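Local structure of metal-dependent phosphohydrolase, HDOD domain-containing (Geobacter sulfurreducens, 3HC1) at residues V269-R272 / D278-E281; I129-A134 / L140-V145; P71-A76 / L94-F99; D219-P224 / N263-G268. The protein is of unknown function but binds two iron(III) ions in an all-helical HDOD-family fold and is possibly a metal-dependent phosphohydrolase. All blocks are in the same frame, centred on the assembly; numbering follows the deposited sequence.

Contact 1. Residues V269-R272 / D278-E281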
# COMPACT_ATOMS: atom_id res chain seq x y z
N VAL A 269 -1.04 -1.40 -19.36
CA VAL A 269 0.11 -0.60 -18.90
C VAL A 269 1.26 -1.52 -18.48
O VAL A 269 2.45 -1.28 -18.84
CB VAL A 269 -0.34 0.40 -17.79
CG1 VAL A 269 0.87 1.08 -17.12
CG2 VAL A 269 -1.25 1.46 -18.46
N ILE A 270 0.89 -2.62 -17.84
CA ILE A 270 1.86 -3.65 -17.41
C ILE A 270 2.50 -4.25 -18.67
O ILE A 270 3.73 -4.32 -18.71
CB ILE A 270 1.22 -4.73 -16.52
CG1 ILE A 270 0.78 -4.12 -15.21
CG2 ILE A 270 2.21 -5.89 -16.25
CD1 ILE A 270 -0.14 -4.97 -14.37
N ARG A 271 1.71 -4.65 -19.68
CA ARG A 271 2.27 -5.17 -20.94
C ARG A 271 3.18 -4.20 -21.69
O ARG A 271 4.16 -4.63 -22.27
CB ARG A 271 1.20 -5.61 -21.95
CG ARG A 271 0.47 -6.83 -21.56
CD ARG A 271 -0.22 -7.53 -22.73
NE ARG A 271 -0.73 -8.78 -22.17
CZ ARG A 271 -1.90 -8.93 -21.56
NH1 ARG A 271 -2.77 -7.94 -21.48
NH2 ARG A 271 -2.21 -10.13 -21.05
N ARG A 272 2.82 -2.93 -21.77
CA ARG A 272 3.68 -1.94 -22.40
C ARG A 272 4.99 -1.76 -21.57
O ARG A 272 6.03 -1.48 -22.15
CB ARG A 272 2.95 -0.61 -22.61
CG ARG A 272 3.17 0.39 -21.49
CD ARG A 272 2.28 1.63 -21.57
NE ARG A 272 2.52 2.54 -20.42
CZ ARG A 272 1.67 3.49 -20.02
NH1 ARG A 272 0.51 3.66 -20.63
NH2 ARG A 272 1.98 4.30 -18.98
N ASP A 278 4.29 -12.52 -20.40
CA ASP A 278 3.14 -13.25 -20.93
C ASP A 278 2.30 -13.70 -19.76
O ASP A 278 2.76 -14.46 -18.90
CB ASP A 278 3.61 -14.46 -21.74
CG ASP A 278 4.30 -14.06 -23.04
OD1 ASP A 278 4.71 -12.88 -23.18
OD2 ASP A 278 4.42 -14.93 -23.92
N PHE A 279 1.08 -13.20 -19.70
CA PHE A 279 0.16 -13.54 -18.64
C PHE A 279 -1.27 -13.50 -19.16
O PHE A 279 -1.54 -12.89 -20.21
CB PHE A 279 0.31 -12.60 -17.43
CG PHE A 279 0.03 -11.16 -17.73
CD1 PHE A 279 -1.26 -10.66 -17.67
CD2 PHE A 279 1.06 -10.29 -18.04
CE1 PHE A 279 -1.53 -9.32 -17.92
CE2 PHE A 279 0.80 -8.94 -18.28
CZ PHE A 279 -0.48 -8.46 -18.22
N ASP A 280 -2.16 -14.15 -18.43
CA ASP A 280 -3.55 -14.11 -18.75
C ASP A 280 -4.26 -13.43 -17.58
O ASP A 280 -4.47 -14.04 -16.54
CB ASP A 280 -4.04 -15.53 -19.00
CG ASP A 280 -5.51 -15.58 -19.36
OD1 ASP A 280 -6.17 -14.53 -19.40
OD2 ASP A 280 -5.99 -16.69 -19.62
N GLU A 281 -4.64 -12.16 -17.77
CA GLU A 281 -5.33 -11.41 -16.72
C GLU A 281 -6.68 -12.06 -16.32
O GLU A 281 -7.12 -11.91 -15.18
CB GLU A 281 -5.50 -9.95 -17.11
CG GLU A 281 -6.36 -9.68 -18.34
CD GLU A 281 -5.53 -9.59 -19.62
OE1 GLU A 281 -4.61 -10.41 -19.77
OE2 GLU A 281 -5.80 -8.70 -20.44
O HOH W 1 0.85 -11.12 -21.78
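The helical segment that holds Arg271 faces the non-helical residues 278-280, which lead into Glu281 and helix 281-302, and the backbones stay well apart: the nearest CA atoms, those of Arg271 and Asp278, are separated by 8.1 Å. Side chains bridge the gap. An extended Arg271 chain, from CG to NE, lays its guanidinium over one face of the Phe279 ring in an off-centre cation-pi stack, the centres 4.0 Å apart and the planes 18° from parallel. The same group holds Glu281 end-on with two nitrogens. Arg271 NH2 meets Glu281 OE1 at 2.7 Å in an almost straight bond, while Arg271 NH1 reaches Glu281 OE2 at a longer 3.3 Å. Arg271 NH2 also donates to Phe279 O at 3.0 Å, from above the carbonyl plane. A water accepts from Arg271 NE and Phe279 N, linking the side chain to the loop backbone. With a methionine in place of Arg271, Glu281 would probably lose its charged mate and the Phe279 ring the flat cation resting on it. Ile270 CG2 adds an apolar touch to Phe279 CE2 at 3.9 Å. The contact thus closes the turn between two successive helices, with Ile270 packed behind it on Ala232 and Met233 of helix 229-243 and Phe279 on Thr137.

Contact 2. Residues I129-A134 / L140-V145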
# COMPACT_ATOMS: atom_id res chain seq x y z
N ILE A 129 -1.97 -8.01 -2.59
CA ILE A 129 -2.53 -8.30 -3.91
C ILE A 129 -1.67 -7.70 -5.00
O ILE A 129 -1.44 -8.36 -6.03
CB ILE A 129 -4.02 -7.81 -4.03
CG1 ILE A 129 -4.86 -8.80 -3.20
CG2 ILE A 129 -4.48 -7.77 -5.54
CD1 ILE A 129 -6.20 -8.38 -2.87
N ALA A 130 -1.20 -6.47 -4.81
CA ALA A 130 -0.31 -5.87 -5.79
C ALA A 130 0.96 -6.73 -5.96
O ALA A 130 1.42 -6.90 -7.09
CB ALA A 130 0.04 -4.49 -5.44
N LYS A 131 1.47 -7.30 -4.88
CA LYS A 131 2.62 -8.16 -4.97
C LYS A 131 2.28 -9.41 -5.74
O LYS A 131 3.07 -9.80 -6.60
CB LYS A 131 3.24 -8.51 -3.65
CG LYS A 131 4.66 -9.09 -3.82
CD LYS A 131 5.25 -9.56 -2.53
CE LYS A 131 6.64 -10.19 -2.75
NZ LYS A 131 7.16 -10.88 -1.52
N LEU A 132 1.12 -10.03 -5.46
CA LEU A 132 0.69 -11.25 -6.18
C LEU A 132 0.71 -11.00 -7.69
O LEU A 132 1.23 -11.84 -8.47
CB LEU A 132 -0.69 -11.73 -5.75
CG LEU A 132 -0.84 -12.34 -4.35
CD1 LEU A 132 -2.31 -12.39 -3.95
CD2 LEU A 132 -0.17 -13.73 -4.27
N ILE A 133 0.17 -9.83 -8.10
CA ILE A 133 0.19 -9.45 -9.49
C ILE A 133 1.62 -9.32 -10.06
O ILE A 133 1.90 -9.77 -11.21
CB ILE A 133 -0.69 -8.22 -9.76
CG1 ILE A 133 -2.16 -8.56 -9.42
CG2 ILE A 133 -0.54 -7.77 -11.24
CD1 ILE A 133 -3.03 -7.39 -9.10
N ALA A 134 2.52 -8.70 -9.28
CA ALA A 134 3.90 -8.56 -9.65
C ALA A 134 4.48 -9.94 -9.99
O ALA A 134 5.10 -10.14 -11.02
CB ALA A 134 4.66 -8.01 -8.52
N LEU A 140 10.29 -8.20 -11.89
CA LEU A 140 11.53 -8.67 -11.24
C LEU A 140 11.78 -8.36 -9.73
O LEU A 140 12.47 -9.12 -9.02
CB LEU A 140 12.76 -8.22 -12.09
CG LEU A 140 12.98 -9.09 -13.34
CD1 LEU A 140 14.33 -8.76 -14.07
CD2 LEU A 140 12.93 -10.58 -13.01
N ASN A 141 11.26 -7.26 -9.24
CA ASN A 141 11.47 -6.93 -7.84
C ASN A 141 10.12 -6.69 -7.19
O ASN A 141 9.73 -5.54 -7.02
CB ASN A 141 12.37 -5.70 -7.73
CG ASN A 141 13.82 -6.00 -8.07
OD1 ASN A 141 14.33 -5.57 -9.10
ND2 ASN A 141 14.50 -6.75 -7.20
N PRO A 142 9.38 -7.78 -6.87
CA PRO A 142 8.01 -7.61 -6.37
C PRO A 142 7.90 -6.95 -4.99
O PRO A 142 6.83 -6.39 -4.67
CB PRO A 142 7.46 -9.04 -6.31
CG PRO A 142 8.68 -9.97 -6.46
CD PRO A 142 9.75 -9.20 -7.11
N VAL A 143 8.94 -7.00 -4.16
CA VAL A 143 8.88 -6.29 -2.89
C VAL A 143 8.67 -4.77 -3.10
O VAL A 143 8.01 -4.13 -2.29
CB VAL A 143 10.06 -6.66 -1.92
CG1 VAL A 143 9.94 -5.88 -0.60
CG2 VAL A 143 10.02 -8.17 -1.60
N ASN A 144 9.20 -4.20 -4.18
CA ASN A 144 9.02 -2.77 -4.52
C ASN A 144 7.54 -2.44 -4.77
O ASN A 144 7.06 -1.37 -4.38
CB ASN A 144 9.77 -2.37 -5.78
CG ASN A 144 11.27 -2.48 -5.64
OD1 ASN A 144 11.78 -3.36 -4.97
ND2 ASN A 144 11.96 -1.61 -6.30
N VAL A 145 6.83 -3.40 -5.34
CA VAL A 145 5.40 -3.24 -5.57
C VAL A 145 4.66 -3.37 -4.25
O VAL A 145 3.68 -2.68 -4.00
CB VAL A 145 4.85 -4.29 -6.57
CG1 VAL A 145 3.40 -4.03 -6.91
CG2 VAL A 145 5.67 -4.30 -7.85
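Lys131 NZ, lying 3.9 Å from Val143 CG2, is held by a salt bridge to Glu96 and a hydrogen bond with a glycerol hydroxyl; Glu135 adds only a long, weak ion pair. The rest of the side chain belongs to the apolar contact. With CG anti to the backbone N (chi1 -164°) and every later torsion extended, the chain runs alongside Val143, both pointing the same way, and on its way passes Pro142, Lys131 CG lying 3.7 Å from Pro142 CB. Cut back to alanine, Lys131 would probably leave Glu96 without its cationic mate and open a gap beside Pro142 and Val143. On the same helical segment, Ala130 and Ala134 allow a close approach. Ala134 CB touches Pro142 CB at 3.7 Å and Val145 CG2 at 3.9 Å, while Val145 CG1 nestles against Ala130, 3.5 Å from its O and 3.7 Å from its CB. No hydrogen bond crosses between the segments. This is a buried join of the last turns of helix 116-136 against the first turn of helix 142-150, flanked by helix 229-243, where Ala130 meets Ala237 and Val145 meets Met233, and by helix 82-108, where Val143 rests on Asp92.

Contact 3. Residues P71-A76 / L94-F99. With GOL (glycerol), chain H.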
# COMPACT_ATOMS: atom_id res chain seq x y z
N PRO A 71 1.17 -18.40 7.92
CA PRO A 71 1.16 -19.34 6.77
C PRO A 71 1.70 -18.71 5.49
O PRO A 71 2.50 -19.32 4.78
CB PRO A 71 -0.32 -19.70 6.61
CG PRO A 71 -0.98 -19.34 7.92
CD PRO A 71 -0.07 -18.46 8.72
N LEU A 72 1.26 -17.47 5.21
CA LEU A 72 1.61 -16.76 3.97
C LEU A 72 3.13 -16.64 3.77
O LEU A 72 3.62 -16.67 2.62
CB LEU A 72 0.95 -15.37 3.96
CG LEU A 72 1.21 -14.41 2.78
CD1 LEU A 72 0.63 -14.94 1.47
CD2 LEU A 72 0.63 -13.00 3.08
N TYR A 73 3.86 -16.47 4.86
CA TYR A 73 5.31 -16.32 4.79
C TYR A 73 6.03 -17.67 4.95
O TYR A 73 6.95 -17.96 4.18
CB TYR A 73 5.82 -15.29 5.82
CG TYR A 73 5.55 -13.89 5.34
CD1 TYR A 73 4.32 -13.28 5.57
CD2 TYR A 73 6.50 -13.21 4.58
CE1 TYR A 73 4.04 -11.99 5.08
CE2 TYR A 73 6.24 -11.92 4.09
CZ TYR A 73 5.02 -11.32 4.35
OH TYR A 73 4.78 -10.06 3.84
N SER A 74 5.57 -18.47 5.91
CA SER A 74 6.31 -19.66 6.38
C SER A 74 5.86 -20.95 5.79
O SER A 74 6.66 -21.88 5.69
CB SER A 74 6.07 -19.87 7.87
OG SER A 74 6.89 -19.05 8.63
N ALA A 75 4.57 -21.03 5.48
CA ALA A 75 3.94 -22.29 5.20
C ALA A 75 3.94 -23.03 6.53
O ALA A 75 3.80 -22.39 7.59
CB ALA A 75 4.72 -23.07 4.10
N ALA A 76 4.14 -24.35 6.48
CA ALA A 76 4.06 -25.20 7.67
C ALA A 76 5.32 -25.24 8.54
O ALA A 76 5.33 -25.90 9.57
CB ALA A 76 3.66 -26.64 7.25
N LEU A 94 12.48 -10.97 4.27
CA LEU A 94 12.83 -10.34 5.54
C LEU A 94 12.68 -8.78 5.50
O LEU A 94 12.12 -8.22 6.43
CB LEU A 94 14.22 -10.72 6.02
CG LEU A 94 14.65 -10.23 7.42
CD1 LEU A 94 13.77 -10.81 8.50
CD2 LEU A 94 16.13 -10.59 7.67
N ARG A 95 13.20 -8.13 4.47
CA ARG A 95 13.00 -6.68 4.23
C ARG A 95 11.50 -6.37 4.24
O ARG A 95 11.06 -5.40 4.84
CB ARG A 95 13.59 -6.24 2.88
CG ARG A 95 15.15 -6.07 2.77
CD ARG A 95 15.56 -6.14 1.27
NE ARG A 95 16.86 -5.57 0.99
CZ ARG A 95 17.58 -5.76 -0.12
NH1 ARG A 95 17.14 -6.52 -1.13
NH2 ARG A 95 18.77 -5.19 -0.23
N GLU A 96 10.73 -7.20 3.56
CA GLU A 96 9.29 -7.03 3.48
C GLU A 96 8.63 -7.14 4.83
O GLU A 96 7.78 -6.34 5.15
CB GLU A 96 8.67 -8.11 2.59
CG GLU A 96 7.23 -7.86 2.27
CD GLU A 96 6.68 -8.84 1.26
OE1 GLU A 96 7.15 -8.83 0.09
OE2 GLU A 96 5.76 -9.61 1.63
N ALA A 97 8.99 -8.15 5.59
CA ALA A 97 8.40 -8.37 6.92
C ALA A 97 8.77 -7.23 7.89
O ALA A 97 7.93 -6.75 8.67
CB ALA A 97 8.82 -9.73 7.48
N ILE A 98 10.04 -6.83 7.86
CA ILE A 98 10.52 -5.72 8.72
C ILE A 98 9.79 -4.39 8.36
O ILE A 98 9.29 -3.66 9.25
CB ILE A 98 12.07 -5.54 8.64
CG1 ILE A 98 12.78 -6.76 9.27
CG2 ILE A 98 12.50 -4.30 9.39
CD1 ILE A 98 14.29 -6.73 9.18
N PHE A 99 9.74 -4.11 7.07
CA PHE A 99 9.05 -2.94 6.59
C PHE A 99 7.61 -2.89 7.13
O PHE A 99 7.18 -1.87 7.66
CB PHE A 99 9.04 -2.93 5.06
CG PHE A 99 8.37 -1.73 4.49
CD1 PHE A 99 9.08 -0.56 4.29
CD2 PHE A 99 7.03 -1.78 4.16
CE1 PHE A 99 8.45 0.55 3.77
CE2 PHE A 99 6.40 -0.65 3.63
CZ PHE A 99 7.12 0.50 3.44
C1 GOL H . 5.46 -13.76 -0.96
O1 GOL H . 5.38 -12.49 -1.52
C2 GOL H . 4.57 -13.76 0.27
O2 GOL H . 5.12 -14.76 1.11
C3 GOL H . 4.57 -12.40 0.97
O3 GOL H . 3.67 -11.43 0.45
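Tyr73 and Glu96 join the short helix 71-74 to the long helix 82-108 within the all-helical HDOD domain, and a single side-chain hydrogen bond carries the contact. The phenol OH of Tyr73 donates to Glu96 OE2 at 2.5 Å, a very short distance whose exact value deserves caution. The carboxylate oxygen lies at the ring edge, close to the ring plane, while the carboxylate itself is turned steeply, 78° from that plane. Both CB atoms point toward the opposite segment, and the stretched-out Glu96 chain can span the gap between backbones whose nearest CA atoms, those of Tyr73 and Ala97, are 8.8 Å apart. Also in the first shell is a glycerol, probably from the crystallisation liquor, which bridges the two segments. Glycerol O2 donates to Leu72 O at 2.9 Å, and its O3 weakly to Glu96 OE2, so that this oxygen receives two donors. In the outer shell Lys131, at OE1, helps to position the carboxylate and probably keeps the buried glutamate ionised. Farther out, Tyr73 leans on Leu67 of helix 58-69, and Glu96 on Val143 and Tyr146. Over one face of the tyrosine ring, glycerol C3 comes within 3.6 Å of Tyr73 CE2.

Contact 4. Residues D219-P224 / N263-G268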
# COMPACT_ATOMS: atom_id res chain seq x y z
N ASP A 219 -5.96 6.91 -10.92
CA ASP A 219 -6.10 6.94 -12.37
C ASP A 219 -4.79 6.64 -13.07
O ASP A 219 -4.00 7.54 -13.34
CB ASP A 219 -6.64 8.25 -12.86
CG ASP A 219 -7.00 8.22 -14.36
OD1 ASP A 219 -7.02 7.13 -15.03
OD2 ASP A 219 -7.26 9.31 -14.85
N ILE A 220 -4.58 5.36 -13.32
CA ILE A 220 -3.34 4.88 -13.97
C ILE A 220 -3.09 5.60 -15.30
O ILE A 220 -1.95 5.79 -15.69
CB ILE A 220 -3.36 3.35 -14.12
CG1 ILE A 220 -2.00 2.80 -14.61
CG2 ILE A 220 -4.50 2.89 -15.03
CD1 ILE A 220 -0.80 3.26 -13.75
N GLU A 221 -4.16 6.04 -15.97
CA GLU A 221 -4.04 6.65 -17.28
C GLU A 221 -3.40 8.02 -17.23
O GLU A 221 -2.91 8.50 -18.27
CB GLU A 221 -5.39 6.65 -18.04
CG GLU A 221 -5.96 5.19 -18.15
CD GLU A 221 -7.13 5.04 -19.09
OE1 GLU A 221 -8.24 5.49 -18.74
OE2 GLU A 221 -6.95 4.44 -20.16
N ALA A 222 -3.32 8.62 -16.05
CA ALA A 222 -2.57 9.89 -15.82
C ALA A 222 -1.02 9.79 -15.70
O ALA A 222 -0.37 10.80 -15.74
CB ALA A 222 -3.09 10.61 -14.54
N VAL A 223 -0.46 8.61 -15.50
CA VAL A 223 0.98 8.49 -15.26
C VAL A 223 1.68 9.03 -16.56
O VAL A 223 1.36 8.59 -17.64
CB VAL A 223 1.40 7.03 -14.87
CG1 VAL A 223 2.90 6.92 -14.61
CG2 VAL A 223 0.68 6.57 -13.58
N PRO A 224 2.60 10.01 -16.44
CA PRO A 224 3.17 10.64 -17.67
C PRO A 224 4.36 9.93 -18.28
O PRO A 224 5.09 10.51 -19.09
CB PRO A 224 3.57 12.05 -17.19
CG PRO A 224 3.90 11.85 -15.74
CD PRO A 224 3.14 10.63 -15.22
N ASN A 263 -10.98 -6.18 -17.84
CA ASN A 263 -10.72 -5.15 -18.85
C ASN A 263 -9.98 -3.91 -18.30
O ASN A 263 -9.77 -2.92 -19.02
CB ASN A 263 -12.05 -4.65 -19.45
CG ASN A 263 -12.85 -5.75 -20.12
OD1 ASN A 263 -12.32 -6.78 -20.44
ND2 ASN A 263 -14.13 -5.54 -20.28
N HIS A 264 -9.58 -3.95 -17.04
CA HIS A 264 -8.94 -2.81 -16.38
C HIS A 264 -7.72 -2.27 -17.17
O HIS A 264 -6.95 -3.06 -17.72
CB HIS A 264 -8.51 -3.22 -14.98
CG HIS A 264 -8.15 -2.07 -14.07
ND1 HIS A 264 -6.94 -1.41 -14.13
CD2 HIS A 264 -8.80 -1.55 -13.00
CE1 HIS A 264 -6.89 -0.48 -13.19
NE2 HIS A 264 -8.01 -0.54 -12.49
N PRO A 265 -7.56 -0.94 -17.24
CA PRO A 265 -6.47 -0.36 -18.03
C PRO A 265 -5.06 -0.70 -17.56
O PRO A 265 -4.10 -0.56 -18.34
CB PRO A 265 -6.73 1.16 -17.93
CG PRO A 265 -7.70 1.34 -16.85
CD PRO A 265 -8.51 0.10 -16.78
N SER A 266 -4.91 -1.15 -16.32
CA SER A 266 -3.60 -1.49 -15.80
C SER A 266 -2.97 -2.64 -16.58
O SER A 266 -1.77 -2.69 -16.68
CB SER A 266 -3.64 -1.86 -14.33
OG SER A 266 -3.81 -0.74 -13.52
N TRP A 267 -3.78 -3.56 -17.10
CA TRP A 267 -3.25 -4.75 -17.76
C TRP A 267 -2.45 -4.34 -18.99
O TRP A 267 -1.35 -4.81 -19.15
CB TRP A 267 -4.34 -5.77 -18.13
CG TRP A 267 -5.02 -6.29 -16.98
CD1 TRP A 267 -6.36 -6.18 -16.70
CD2 TRP A 267 -4.44 -6.97 -15.86
NE1 TRP A 267 -6.63 -6.77 -15.49
CE2 TRP A 267 -5.47 -7.27 -14.96
CE3 TRP A 267 -3.14 -7.41 -15.57
CZ2 TRP A 267 -5.25 -7.97 -13.76
CZ3 TRP A 267 -2.90 -8.07 -14.39
CH2 TRP A 267 -3.95 -8.35 -13.48
N GLY A 268 -2.98 -3.44 -19.83
CA GLY A 268 -2.23 -2.86 -20.92
C GLY A 268 -0.97 -2.08 -20.49
O GLY A 268 0.07 -2.14 -21.17
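Ile220 packs its CG2 branch against both Pro265 and Ser266, and this is the more tightly packed part of the contact, Ile220 and Ser266 being buried. Ile220 CG2 lies 4.0 Å from Pro265 CG and an equal 4.0 Å from Ser266 OG, a hydroxyl whose hydrogen bond goes instead to Ala232 O. The chi1 of -172° leaves CG2 between the backbone N and the carbonyl carbon, where it meets Pro265 and Ser266, and the isoleucine and proline side chains slide past each other in opposite directions. The solvent side is looser: exposed Glu221 crosses Pro265 at about a right angle, with Glu221 OE2 no nearer than 4.0 Å to Pro265 CB and no hydrogen bond between the segments. Each backbone is instead set by its own local turn. Asp219 OD1 accepts from Glu221 N at 3.2 Å, an Asx turn leading into the 3-10 segment 220-222. Across the contact, His264 ND1 accepts from Ser266 N at 3.0 Å, within 13° of the imidazole plane, a capping bond at the start of helix 266-273. Segment 219-224 directly follows the iron ligands His217 and His218, and Ile220 touches Pro265 and also Val231 and Ala232 of helix 229-243; His264 sets its ring edge-to-face with Phe236 of that same helix.

Overall arrangement
Contact 2 is the buried core member of the set, an apolar join of alanines, valines, a proline and a lysine chain, whereas contacts 1, 3 and 4 are only partly buried. Contacts 1 and 4 both use helix 266-273 and meet through Trp267, which touches Phe279 and Glu281, and through Val269 on Ile220; yet the first relies on charge and stacking and the second on weak apolar packing between an Asx turn and a capped helix start. Ile133 links contact 2 to both, touching Ile270 and Trp267. On its other flank the Lys131 to Glu96 salt bridge joins contact 2 to contact 3, where the same glutamate takes a phenol on its other oxygen. Contact 3 touches neither contact 1 nor contact 4, the nearest atoms being about 17 Å away in each case.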